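Local coordinates for protein phosphomethylpyrimidine kinase (PDB 2PB9) that probably phosphorylates hydroxymethylpyrimidine and its phosphate and, through its C-terminal ThiN domain, probably joins the diphosphate product to thiazole phosphate, giving thiamine phosphate, at residues S120-R125 with I139-E144. Numbering follows the deposited sequence.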
# COMPACT_ATOMS: atom_id res chain seq x y z
N SER A 120 -2.06 -22.80 1.01
CA SER A 120 -1.42 -22.01 -0.03
C SER A 120 -1.88 -20.57 0.16
O SER A 120 -2.57 -20.26 1.13
CB SER A 120 -1.81 -22.52 -1.41
OG SER A 120 -0.94 -22.00 -2.40
N PHE A 121 -1.50 -19.69 -0.75
CA PHE A 121 -1.88 -18.30 -0.61
C PHE A 121 -1.73 -17.60 -1.94
O PHE A 121 -1.29 -18.20 -2.92
CB PHE A 121 -0.97 -17.60 0.41
CG PHE A 121 0.47 -17.50 -0.04
CD1 PHE A 121 0.88 -16.50 -0.94
CD2 PHE A 121 1.42 -18.44 0.38
CE1 PHE A 121 2.20 -16.45 -1.41
CE2 PHE A 121 2.74 -18.40 -0.10
CZ PHE A 121 3.14 -17.40 -0.99
N TYR A 122 -2.11 -16.33 -1.95
CA TYR A 122 -1.97 -15.50 -3.13
C TYR A 122 -1.72 -14.09 -2.66
O TYR A 122 -2.18 -13.69 -1.59
CB TYR A 122 -3.22 -15.60 -4.02
CG TYR A 122 -4.49 -15.01 -3.45
CD1 TYR A 122 -4.64 -13.63 -3.31
CD2 TYR A 122 -5.59 -15.82 -3.16
CE1 TYR A 122 -5.85 -13.08 -2.90
CE2 TYR A 122 -6.81 -15.27 -2.75
CZ TYR A 122 -6.93 -13.89 -2.63
OH TYR A 122 -8.13 -13.33 -2.30
N ASP A 123 -0.96 -13.33 -3.45
CA ASP A 123 -0.64 -11.96 -3.11
C ASP A 123 -1.11 -11.07 -4.24
O ASP A 123 -0.67 -11.21 -5.37
CB ASP A 123 0.88 -11.82 -2.90
CG ASP A 123 1.29 -10.40 -2.55
OD1 ASP A 123 0.45 -9.62 -2.07
OD2 ASP A 123 2.48 -10.08 -2.73
N ARG A 124 -2.02 -10.16 -3.92
CA ARG A 124 -2.58 -9.24 -4.89
C ARG A 124 -1.52 -8.33 -5.52
O ARG A 124 -1.74 -7.74 -6.58
CB ARG A 124 -3.68 -8.40 -4.24
CG ARG A 124 -4.93 -9.20 -3.92
CD ARG A 124 -5.88 -8.48 -2.97
NE ARG A 124 -7.12 -9.23 -2.82
CZ ARG A 124 -8.04 -9.02 -1.88
NH1 ARG A 124 -7.88 -8.06 -0.97
NH2 ARG A 124 -9.13 -9.78 -1.86
N ARG A 125 -0.37 -8.21 -4.86
CA ARG A 125 0.69 -7.38 -5.39
C ARG A 125 1.29 -8.02 -6.63
O ARG A 125 1.90 -7.35 -7.47
CB ARG A 125 1.78 -7.14 -4.34
CG ARG A 125 1.52 -5.93 -3.46
CD ARG A 125 2.66 -5.72 -2.48
NE ARG A 125 2.91 -6.94 -1.73
CZ ARG A 125 3.76 -7.05 -0.71
NH1 ARG A 125 4.47 -6.01 -0.30
NH2 ARG A 125 3.90 -8.22 -0.10
N ILE A 139 -10.99 -12.28 -7.11
CA ILE A 139 -11.17 -13.40 -6.20
C ILE A 139 -10.83 -14.70 -6.92
O ILE A 139 -10.05 -15.51 -6.41
CB ILE A 139 -12.60 -13.45 -5.64
CG1 ILE A 139 -12.89 -12.13 -4.89
CG2 ILE A 139 -12.75 -14.63 -4.69
CD1 ILE A 139 -14.28 -12.02 -4.30
N PRO A 140 -11.40 -14.91 -8.11
CA PRO A 140 -11.07 -16.15 -8.82
C PRO A 140 -9.58 -16.22 -9.14
O PRO A 140 -8.97 -17.29 -9.02
CB PRO A 140 -11.96 -16.09 -10.06
CG PRO A 140 -12.27 -14.63 -10.22
CD PRO A 140 -12.45 -14.15 -8.82
N TRP A 141 -8.99 -15.10 -9.53
CA TRP A 141 -7.56 -15.07 -9.82
C TRP A 141 -6.77 -15.57 -8.62
O TRP A 141 -5.86 -16.41 -8.74
CB TRP A 141 -7.09 -13.65 -10.12
CG TRP A 141 -5.59 -13.58 -10.27
CD1 TRP A 141 -4.87 -13.85 -11.39
CD2 TRP A 141 -4.64 -13.27 -9.23
NE1 TRP A 141 -3.53 -13.73 -11.12
CE2 TRP A 141 -3.36 -13.38 -9.81
CE3 TRP A 141 -4.75 -12.92 -7.88
CZ2 TRP A 141 -2.18 -13.15 -9.08
CZ3 TRP A 141 -3.57 -12.69 -7.15
CH2 TRP A 141 -2.31 -12.81 -7.76
N GLY A 142 -7.11 -15.05 -7.45
CA GLY A 142 -6.43 -15.46 -6.24
C GLY A 142 -6.51 -16.95 -5.99
O GLY A 142 -5.48 -17.60 -5.78
N ILE A 143 -7.73 -17.49 -6.02
CA ILE A 143 -7.95 -18.92 -5.78
C ILE A 143 -7.11 -19.80 -6.70
O ILE A 143 -6.51 -20.77 -6.25
CB ILE A 143 -9.46 -19.28 -5.94
CG1 ILE A 143 -10.31 -18.44 -4.98
CG2 ILE A 143 -9.68 -20.77 -5.65
CD1 ILE A 143 -9.96 -18.59 -3.52
N GLU A 144 -7.07 -19.46 -7.98
CA GLU A 144 -6.29 -20.23 -8.94
C GLU A 144 -4.80 -20.11 -8.67
O GLU A 144 -4.07 -21.09 -8.65
CB GLU A 144 -6.57 -19.74 -10.36
CG GLU A 144 -8.01 -19.86 -10.78
CD GLU A 144 -8.26 -19.16 -12.09
OE1 GLU A 144 -7.50 -19.43 -13.05
OE2 GLU A 144 -9.20 -18.33 -12.16
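With CG of Tyr-122 set between its backbone N and carbonyl carbon (chi1 67°), the phenol ring lies flat against the helix of Ile-139 to Glu-144, while Trp-141, its CG anti to N (chi1 173°), sends the six-membered ring of its indole to the backbone of Asp-123 and Arg-124. CA of Gly-142 sits over one face of the Tyr-122 ring in a CH-pi contact, 3.4 Å from the centroid and 21° off the normal. Gly-142 thus brings bare backbone against the aromatic face; a side chain here would point at the ring. The carbonyl O of the same glycine lies 3.2 Å from Tyr-122 CD2. Within the ThiN domain, the contact packs helix 138-149 against the chain running on from strand 118-121, outermost within this chain in the mixed sheet, whose neighbour, strand 154-159, contributes His-159 to a nearly parallel ring contact with Tyr-122. The six-membered end of Trp-141 meets Tyr-122 obliquely, CZ3 to CD1 4.1 Å, and its CH2 points edge-on at Asp-123 O, 3.3 Å away. Replacing Tyr-122 by alanine would probably leave Gly-142 CA without the ring it packs on and Trp-141 CZ3 and His-159 without their aromatic neighbour. The side chain of Asp-123 starts away from the helix, and its OD1 forms a salt bridge with Arg-125 of the second subunit.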